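Local coordinates for extracellular solute-binding protein, family 1 (Bifidobacterium longum subsp. infantis, PDB 6FTH) that probably captures human milk oligosaccharides at the cell surface and passes them to an ABC transporter for uptake, at residues K36-D41 against N400-A406; N45-A49 against Q368-S373; A237-V242 against W510-D515. All coordinates share one frame; numbering follows the deposited sequence.

Contact 1: residues K36-D41 against N400-A406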
# COMPACT_ATOMS: atom_id res chain seq x y z
N LYS A 36 -9.54 -5.78 13.27
CA LYS A 36 -9.43 -7.05 12.56
C LYS A 36 -9.53 -6.90 11.04
O LYS A 36 -10.36 -6.15 10.51
CB LYS A 36 -10.54 -8.00 13.03
CG LYS A 36 -10.46 -8.42 14.49
CD LYS A 36 -9.29 -9.38 14.84
CE LYS A 36 -9.40 -10.74 14.17
NZ LYS A 36 -10.76 -11.34 14.42
N ARG A 37 -8.71 -7.67 10.34
CA ARG A 37 -8.87 -7.85 8.91
C ARG A 37 -10.20 -8.56 8.63
O ARG A 37 -10.64 -9.41 9.41
CB ARG A 37 -7.76 -8.75 8.41
CG ARG A 37 -7.64 -8.89 6.92
CD ARG A 37 -6.71 -10.03 6.63
NE ARG A 37 -6.41 -10.20 5.22
CZ ARG A 37 -7.18 -10.86 4.35
NH1 ARG A 37 -8.34 -11.39 4.73
NH2 ARG A 37 -6.79 -10.98 3.09
N PRO A 38 -10.84 -8.25 7.51
CA PRO A 38 -11.97 -9.09 7.10
C PRO A 38 -11.54 -10.54 6.94
O PRO A 38 -10.36 -10.85 6.71
CB PRO A 38 -12.39 -8.48 5.75
CG PRO A 38 -11.96 -7.06 5.83
CD PRO A 38 -10.67 -7.08 6.64
N ALA A 39 -12.51 -11.44 7.08
CA ALA A 39 -12.36 -12.87 6.79
C ALA A 39 -11.60 -13.63 7.86
O ALA A 39 -11.26 -14.80 7.63
CB ALA A 39 -11.70 -13.15 5.44
N THR A 40 -11.35 -13.03 9.01
CA THR A 40 -10.67 -13.67 10.13
C THR A 40 -11.67 -14.23 11.13
O THR A 40 -12.75 -13.65 11.35
CB THR A 40 -9.71 -12.68 10.80
OG1 THR A 40 -10.41 -11.48 11.16
CG2 THR A 40 -8.56 -12.33 9.89
N ASP A 41 -11.32 -15.37 11.72
CA ASP A 41 -12.04 -15.92 12.86
C ASP A 41 -11.86 -15.00 14.06
O ASP A 41 -11.05 -14.05 14.06
CB ASP A 41 -11.50 -17.32 13.20
CG ASP A 41 -12.49 -18.19 13.97
OD1 ASP A 41 -13.53 -17.69 14.46
OD2 ASP A 41 -12.22 -19.41 14.08
N ASN A 400 -14.41 -17.27 5.85
CA ASN A 400 -14.31 -16.14 6.78
C ASN A 400 -13.87 -16.58 8.17
O ASN A 400 -14.26 -16.00 9.19
CB ASN A 400 -15.61 -15.33 6.81
CG ASN A 400 -15.84 -14.59 5.51
OD1 ASN A 400 -14.94 -13.95 4.98
ND2 ASN A 400 -17.04 -14.72 4.96
N LEU A 401 -13.02 -17.60 8.21
CA LEU A 401 -12.56 -18.20 9.45
C LEU A 401 -11.04 -18.30 9.46
O LEU A 401 -10.47 -19.26 9.99
CB LEU A 401 -13.19 -19.57 9.67
CG LEU A 401 -14.70 -19.54 9.93
CD1 LEU A 401 -15.28 -20.96 9.83
CD2 LEU A 401 -14.98 -18.93 11.28
N PHE A 402 -10.35 -17.31 8.91
CA PHE A 402 -8.90 -17.38 8.89
C PHE A 402 -8.38 -17.41 10.32
O PHE A 402 -8.74 -16.53 11.12
CB PHE A 402 -8.26 -16.23 8.12
CG PHE A 402 -6.80 -16.45 7.86
CD1 PHE A 402 -6.40 -17.37 6.90
CD2 PHE A 402 -5.83 -15.78 8.58
CE1 PHE A 402 -5.05 -17.61 6.66
CE2 PHE A 402 -4.47 -16.03 8.35
CZ PHE A 402 -4.09 -16.95 7.38
N PRO A 403 -7.51 -18.39 10.70
CA PRO A 403 -7.09 -18.53 12.10
C PRO A 403 -5.84 -17.73 12.44
O PRO A 403 -4.98 -18.17 13.21
CB PRO A 403 -6.81 -20.03 12.21
CG PRO A 403 -6.20 -20.34 10.85
CD PRO A 403 -7.03 -19.51 9.87
N GLY A 404 -5.80 -16.51 11.92
CA GLY A 404 -4.76 -15.58 12.28
C GLY A 404 -5.17 -14.18 11.89
O GLY A 404 -6.30 -13.92 11.50
N LEU A 405 -4.22 -13.26 12.03
CA LEU A 405 -4.46 -11.87 11.68
C LEU A 405 -4.00 -11.53 10.27
O LEU A 405 -4.36 -10.47 9.75
CB LEU A 405 -3.73 -10.97 12.69
CG LEU A 405 -4.06 -11.24 14.17
CD1 LEU A 405 -3.36 -10.28 15.09
CD2 LEU A 405 -5.56 -11.16 14.42
N ALA A 406 -3.22 -12.40 9.65
CA ALA A 406 -2.74 -12.26 8.25
C ALA A 406 -1.93 -10.96 8.12
O ALA A 406 -1.16 -10.63 9.04
CB ALA A 406 -3.88 -12.43 7.27
O HOH W 1 -6.49 -9.18 11.54
O HOH W 2 -9.98 -20.36 12.98

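Contact 2: residues N45-A49 against Q368-S373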
# COMPACT_ATOMS: atom_id res chain seq x y z
N ASN A 45 -10.83 -17.89 19.27
CA ASN A 45 -10.88 -19.20 18.62
C ASN A 45 -9.53 -19.65 18.07
O ASN A 45 -9.46 -20.75 17.51
CB ASN A 45 -11.90 -19.21 17.48
CG ASN A 45 -13.33 -19.20 17.99
OD1 ASN A 45 -13.58 -19.53 19.16
ND2 ASN A 45 -14.27 -18.80 17.14
N MET A 46 -8.47 -18.85 18.18
CA MET A 46 -7.19 -19.19 17.58
C MET A 46 -6.26 -19.80 18.63
O MET A 46 -6.01 -19.19 19.67
CB MET A 46 -6.55 -17.94 17.00
CG MET A 46 -7.39 -17.31 15.89
SD MET A 46 -6.70 -15.71 15.39
CE MET A 46 -8.01 -15.07 14.34
N GLN A 47 -5.73 -20.99 18.33
CA GLN A 47 -4.85 -21.68 19.27
C GLN A 47 -3.64 -20.82 19.64
O GLN A 47 -3.27 -20.74 20.82
CB GLN A 47 -4.40 -23.02 18.69
CG GLN A 47 -3.50 -23.81 19.63
CD GLN A 47 -4.24 -24.24 20.88
OE1 GLN A 47 -5.30 -24.86 20.79
NE2 GLN A 47 -3.71 -23.89 22.04
N TRP A 48 -2.99 -20.19 18.65
CA TRP A 48 -1.81 -19.41 18.97
C TRP A 48 -2.12 -18.32 19.97
O TRP A 48 -1.25 -17.95 20.78
CB TRP A 48 -1.17 -18.83 17.69
CG TRP A 48 -2.01 -17.80 16.97
CD1 TRP A 48 -2.78 -18.03 15.88
CD2 TRP A 48 -2.16 -16.42 17.30
NE1 TRP A 48 -3.41 -16.87 15.50
CE2 TRP A 48 -3.05 -15.87 16.35
CE3 TRP A 48 -1.63 -15.58 18.29
CZ2 TRP A 48 -3.43 -14.52 16.37
CZ3 TRP A 48 -2.01 -14.24 18.31
CH2 TRP A 48 -2.91 -13.74 17.37
N ALA A 49 -3.34 -17.77 19.94
CA ALA A 49 -3.69 -16.71 20.87
C ALA A 49 -3.86 -17.24 22.29
O ALA A 49 -3.58 -16.53 23.27
CB ALA A 49 -4.96 -15.99 20.41
N GLN A 368 2.76 -17.39 13.42
CA GLN A 368 1.41 -17.89 13.65
C GLN A 368 0.35 -16.79 13.47
O GLN A 368 -0.74 -17.07 12.97
CB GLN A 368 1.30 -18.55 15.03
CG GLN A 368 2.05 -19.87 15.10
CD GLN A 368 1.80 -20.57 16.42
OE1 GLN A 368 0.93 -21.46 16.49
NE2 GLN A 368 2.50 -20.16 17.46
N GLN A 369 0.65 -15.54 13.82
CA GLN A 369 -0.31 -14.49 13.48
C GLN A 369 -0.49 -14.39 11.98
O GLN A 369 -1.60 -14.18 11.47
CB GLN A 369 0.15 -13.14 13.98
CG GLN A 369 0.17 -12.91 15.44
CD GLN A 369 0.76 -11.56 15.72
OE1 GLN A 369 0.12 -10.53 15.48
NE2 GLN A 369 2.03 -11.53 16.11
N PHE A 370 0.61 -14.44 11.24
CA PHE A 370 0.57 -14.15 9.81
C PHE A 370 -0.08 -15.30 9.04
O PHE A 370 -0.85 -15.06 8.11
CB PHE A 370 2.01 -13.85 9.34
CG PHE A 370 2.12 -13.44 7.89
CD1 PHE A 370 1.46 -12.32 7.40
CD2 PHE A 370 2.94 -14.15 7.03
CE1 PHE A 370 1.57 -11.96 6.07
CE2 PHE A 370 3.07 -13.78 5.70
CZ PHE A 370 2.38 -12.69 5.22
N LEU A 371 0.23 -16.55 9.43
CA LEU A 371 -0.19 -17.74 8.70
C LEU A 371 -1.15 -18.64 9.47
O LEU A 371 -1.56 -19.68 8.94
CB LEU A 371 1.05 -18.57 8.33
CG LEU A 371 2.09 -17.82 7.49
CD1 LEU A 371 3.35 -18.67 7.27
CD2 LEU A 371 1.51 -17.39 6.17
N GLY A 372 -1.49 -18.29 10.70
CA GLY A 372 -2.34 -19.10 11.55
C GLY A 372 -1.54 -20.06 12.42
O GLY A 372 -0.33 -20.23 12.29
N SER A 373 -2.26 -20.72 13.33
CA SER A 373 -1.63 -21.58 14.32
C SER A 373 -0.88 -22.74 13.67
O SER A 373 -1.31 -23.30 12.65
CB SER A 373 -2.71 -22.15 15.24
OG SER A 373 -3.46 -21.12 15.85

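Contact 3: residues A237-V242 against W510-D515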
# COMPACT_ATOMS: atom_id res chain seq x y z
N ALA A 237 10.03 13.73 -5.07
CA ALA A 237 11.36 14.30 -4.89
C ALA A 237 12.24 13.91 -6.07
O ALA A 237 12.09 12.84 -6.66
CB ALA A 237 12.03 13.83 -3.60
N LYS A 238 13.17 14.80 -6.40
CA LYS A 238 14.20 14.48 -7.38
C LYS A 238 15.45 15.25 -6.99
O LYS A 238 15.36 16.45 -6.70
CB LYS A 238 13.75 14.90 -8.79
CG LYS A 238 14.03 13.90 -9.86
CD LYS A 238 13.73 14.47 -11.24
CE LYS A 238 12.39 13.98 -11.77
NZ LYS A 238 12.29 14.30 -13.23
N ASN A 239 16.59 14.57 -6.94
CA ASN A 239 17.85 15.22 -6.59
C ASN A 239 17.78 15.92 -5.24
O ASN A 239 18.41 16.96 -5.04
CB ASN A 239 18.26 16.25 -7.66
CG ASN A 239 18.15 15.72 -9.05
OD1 ASN A 239 17.37 16.23 -9.87
ND2 ASN A 239 18.89 14.69 -9.32
N GLY A 240 17.01 15.37 -4.30
CA GLY A 240 16.89 15.93 -2.96
C GLY A 240 15.97 17.13 -2.84
O GLY A 240 15.94 17.77 -1.78
N VAL A 241 15.23 17.44 -3.90
CA VAL A 241 14.33 18.59 -3.96
C VAL A 241 12.91 18.06 -4.04
O VAL A 241 12.58 17.28 -4.95
CB VAL A 241 14.65 19.49 -5.16
CG1 VAL A 241 13.75 20.71 -5.20
CG2 VAL A 241 16.14 19.89 -5.17
N VAL A 242 12.07 18.49 -3.11
CA VAL A 242 10.66 18.10 -3.08
C VAL A 242 9.86 19.06 -3.95
O VAL A 242 10.04 20.29 -3.88
CB VAL A 242 10.15 18.09 -1.64
CG1 VAL A 242 8.63 17.92 -1.64
CG2 VAL A 242 10.82 16.96 -0.84
N TRP A 510 6.80 19.73 3.18
CA TRP A 510 7.37 18.42 2.87
C TRP A 510 8.87 18.52 2.65
O TRP A 510 9.62 17.63 3.08
CB TRP A 510 6.68 17.79 1.65
CG TRP A 510 5.43 17.06 2.03
CD1 TRP A 510 4.16 17.39 1.69
CD2 TRP A 510 5.35 15.86 2.82
NE1 TRP A 510 3.28 16.47 2.23
CE2 TRP A 510 3.99 15.54 2.94
CE3 TRP A 510 6.29 15.05 3.46
CZ2 TRP A 510 3.54 14.42 3.64
CZ3 TRP A 510 5.84 13.94 4.18
CH2 TRP A 510 4.48 13.64 4.26
N GLN A 511 9.35 19.59 2.01
CA GLN A 511 10.79 19.74 1.87
C GLN A 511 11.47 19.80 3.23
O GLN A 511 12.54 19.21 3.43
CB GLN A 511 11.14 21.00 1.07
CG GLN A 511 12.64 21.21 0.89
CD GLN A 511 13.23 20.35 -0.22
OE1 GLN A 511 12.93 20.55 -1.40
NE2 GLN A 511 14.12 19.43 0.16
N LYS A 512 10.89 20.55 4.16
CA LYS A 512 11.49 20.69 5.48
C LYS A 512 11.63 19.35 6.18
O LYS A 512 12.69 19.01 6.70
CB LYS A 512 10.65 21.64 6.33
CG LYS A 512 11.19 21.82 7.74
CD LYS A 512 10.38 22.80 8.54
CE LYS A 512 9.05 22.23 8.89
NZ LYS A 512 8.23 23.13 9.78
N TRP A 513 10.54 18.58 6.23
CA TRP A 513 10.61 17.30 6.95
C TRP A 513 11.46 16.29 6.19
O TRP A 513 12.20 15.50 6.80
CB TRP A 513 9.21 16.77 7.21
CG TRP A 513 8.54 17.61 8.25
CD1 TRP A 513 7.56 18.54 8.04
CD2 TRP A 513 8.88 17.68 9.63
NE1 TRP A 513 7.25 19.18 9.23
CE2 TRP A 513 8.06 18.67 10.21
CE3 TRP A 513 9.80 17.01 10.44
CZ2 TRP A 513 8.11 18.98 11.58
CZ3 TRP A 513 9.85 17.32 11.80
CH2 TRP A 513 9.01 18.30 12.35
N TYR A 514 11.38 16.30 4.86
CA TYR A 514 12.29 15.47 4.08
C TYR A 514 13.74 15.77 4.44
O TYR A 514 14.55 14.85 4.64
CB TYR A 514 12.01 15.73 2.61
CG TYR A 514 12.98 15.11 1.66
CD1 TYR A 514 12.82 13.80 1.20
CD2 TYR A 514 14.04 15.84 1.18
CE1 TYR A 514 13.72 13.23 0.30
CE2 TYR A 514 14.94 15.29 0.28
CZ TYR A 514 14.77 13.98 -0.16
OH TYR A 514 15.69 13.45 -1.06
N ASP A 515 14.09 17.04 4.54
CA ASP A 515 15.46 17.42 4.89
C ASP A 515 15.82 16.96 6.30
O ASP A 515 16.89 16.40 6.53
CB ASP A 515 15.63 18.94 4.76
CG ASP A 515 15.63 19.42 3.33
OD1 ASP A 515 15.76 18.59 2.41
OD2 ASP A 515 15.51 20.64 3.13
O HOH W 3 11.30 22.39 -2.55

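Contact 1: residues K36-D41 against N400-A406
Ala406 CB comes obliquely to the guanidinium of Arg37 from across the contact, while Ala39 CB lies at the edge of that group, in its plane. The nearest approach there is made by the aliphatic part, Arg37 CD lying 3.8 Å from Ala406 CB. With CG anti to the backbone N (chi1 -172°) and the chain extended to NE, the arginine runs past Leu405 O to that methyl, and its NE forms a salt bridge with Asp407. The second flat group, the Phe402 ring, carries Pro403 CD over one face and Gly404 O at its edge, in plane. That ring leads away to meet Tyr393 edge-to-face, so the side chain of Phe402 touches residues 36-41 only through CB, 3.4 Å from Ala39 O. Two backbone bonds join the segments: Phe402 N to Ala39 O at 3.0 Å and Asp41 N to Phe402 O at 2.9 Å. Thr40 CG2 packs 3.2 Å from Gly404 O, and Thr40 OG1 turns back to donate to Arg37 O at 2.7 Å. Lys36 is bent at three successive torsions; its side chain crosses that of Leu405 at about a right angle, CE nearest CD2, and Lys36 NZ reaches Asp41 O at 2.7 Å while also pairing with Glu64. One water joins Arg37 N to Leu405 O, another Asp41 OD2 to Leu401 O, while Asp41 OD1 accepts from Asn45 ND2. Geometrically this is a single beta bridge, Thr40 with Phe402, formed between a type II turn (Arg37 to Thr40) that follows strand 29-36 and a chain leaving helix 390-398 through a Schellman motif at Asn400.

Contact 2: residues N45-A49 against Q368-S373
Trp48 lays one face of its indole over helix 363-371, covering Gln369 CG and the backbone around Gln368. The contact pairs two helix ends: the first turn of helix 47-56, the helix of the beta-alpha-beta crossover between parallel strands 29-36 and 59-66, meets the last turn of helix 363-371. Evidence for a true face contact comes from Gln369 CG, which stands 3.9 Å from the centroid of the Trp48 six-membered ring and 20° off the ring normal, a CH-pi geometry. Ala49 CB lies over the opposite face, so the indole lies between a methyl of its own helix and a methylene of the other, each offset toward the rim. Its first torsion (chi1 66°) puts CG between the backbone N and the carbonyl carbon, a position that swings the ring across Gln368. That glutamine slides past the tryptophan in the opposite direction; Gln368 OE1 comes within 3.6 Å of Trp48 CB, but its polar bonds go to Phe374 and Lys364. The amide of Gln369 likewise lies beyond the ring, bonded to Ser410 and Tyr365. Trp48 NE1, next to CD1 on the five-membered ring, donates to Pro403 O, which helps fix the turn of the indole. Past the helix end, Gly372 has positive phi, and the chain turns to bring Ser373 towards residues 45-49. The serine hydroxyl sits beside Gln47 CB at 3.5 Å and at the indole edge, near its plane, where Ser373 OG is 3.2 Å from Trp48 CD1. Met46 holds the N-cap position, and the amide two residues on is met from the other segment: Trp48 N donates to Ser373 OG at 3.0 Å with an N-H...O angle of 155°.

Contact 3: residues A237-V242 against W510-D515
Val242 fills the tight side of this contact, its two methyls divided between two aromatic residues of helix 503-518. Val242 CG2 lies over the face of Tyr514, 4.2 Å from the ring centroid and 28° off the normal, a CH-pi geometry; Val242 CG1 meets Trp510 CB at 3.8 Å. Tyr514 also reaches Ala237, whose CB is 4.3 Å from Tyr514 CE1, and extends along the turn until Tyr514 OH lies 3.3 Å from Gly240 CA. The hydroxyl is hydrogen-bonded to Val445 O, which holds the far end of the side chain in place. The other side is polar, holds a bridging water and is run by the amide of Gln511. A bend at chi2 (80°) brings that amide up to the hairpin. There Gln511 NE2 donates nearly straight to Gly240 O at 3.1 Å, with this oxygen in the amide plane, and Val242 N donates to Gln511 OE1 at 2.8 Å from above the carbonyl plane, 40° out of it. Each end of the amide has a second partner: Gln511 NE2 reaches Asp515 OD1 at 2.9 Å, and OE1 accepts from a water that also bonds Val242 O. Gly240 O also accepts from Lys519 NZ. Were an alanine to replace Gln511, Val242 N would probably be left without its side-chain acceptor and Gly240 O without one of its donors. Val241, its CB directed away from the helix, is exposed on this side and meets Gln511 OE1. The type I' turn from Lys238 to Val241 joins strands 235-238 and 241-244 into a two-stranded antiparallel hairpin, which rests against the C-terminal helix 503-518, while the loop of Val445, Lys446 and Asp447 borders the turn.

Overall arrangement
From the N terminus, the chain leaves strand 29-36 and enters contact 1, which closes a span of 358 residues by tying this loop to the one after helix 390-398. Contact 2 is nested inside it, joining the start of the crossover helix 47-56 to the end of helix 363-371. The two touch directly: Gln369 O lies 2.8 Å from Leu405 N, a probable hydrogen bond, and Met46 CE packs on Asp41 O. Contact 3 starts within both loops, at hairpin 235-244, and ends beyond them in helix 503-518, so it crosses each. It lies on the opposite side of the chain's centre from both, its nearest atoms about 25 Å from those of contact 1.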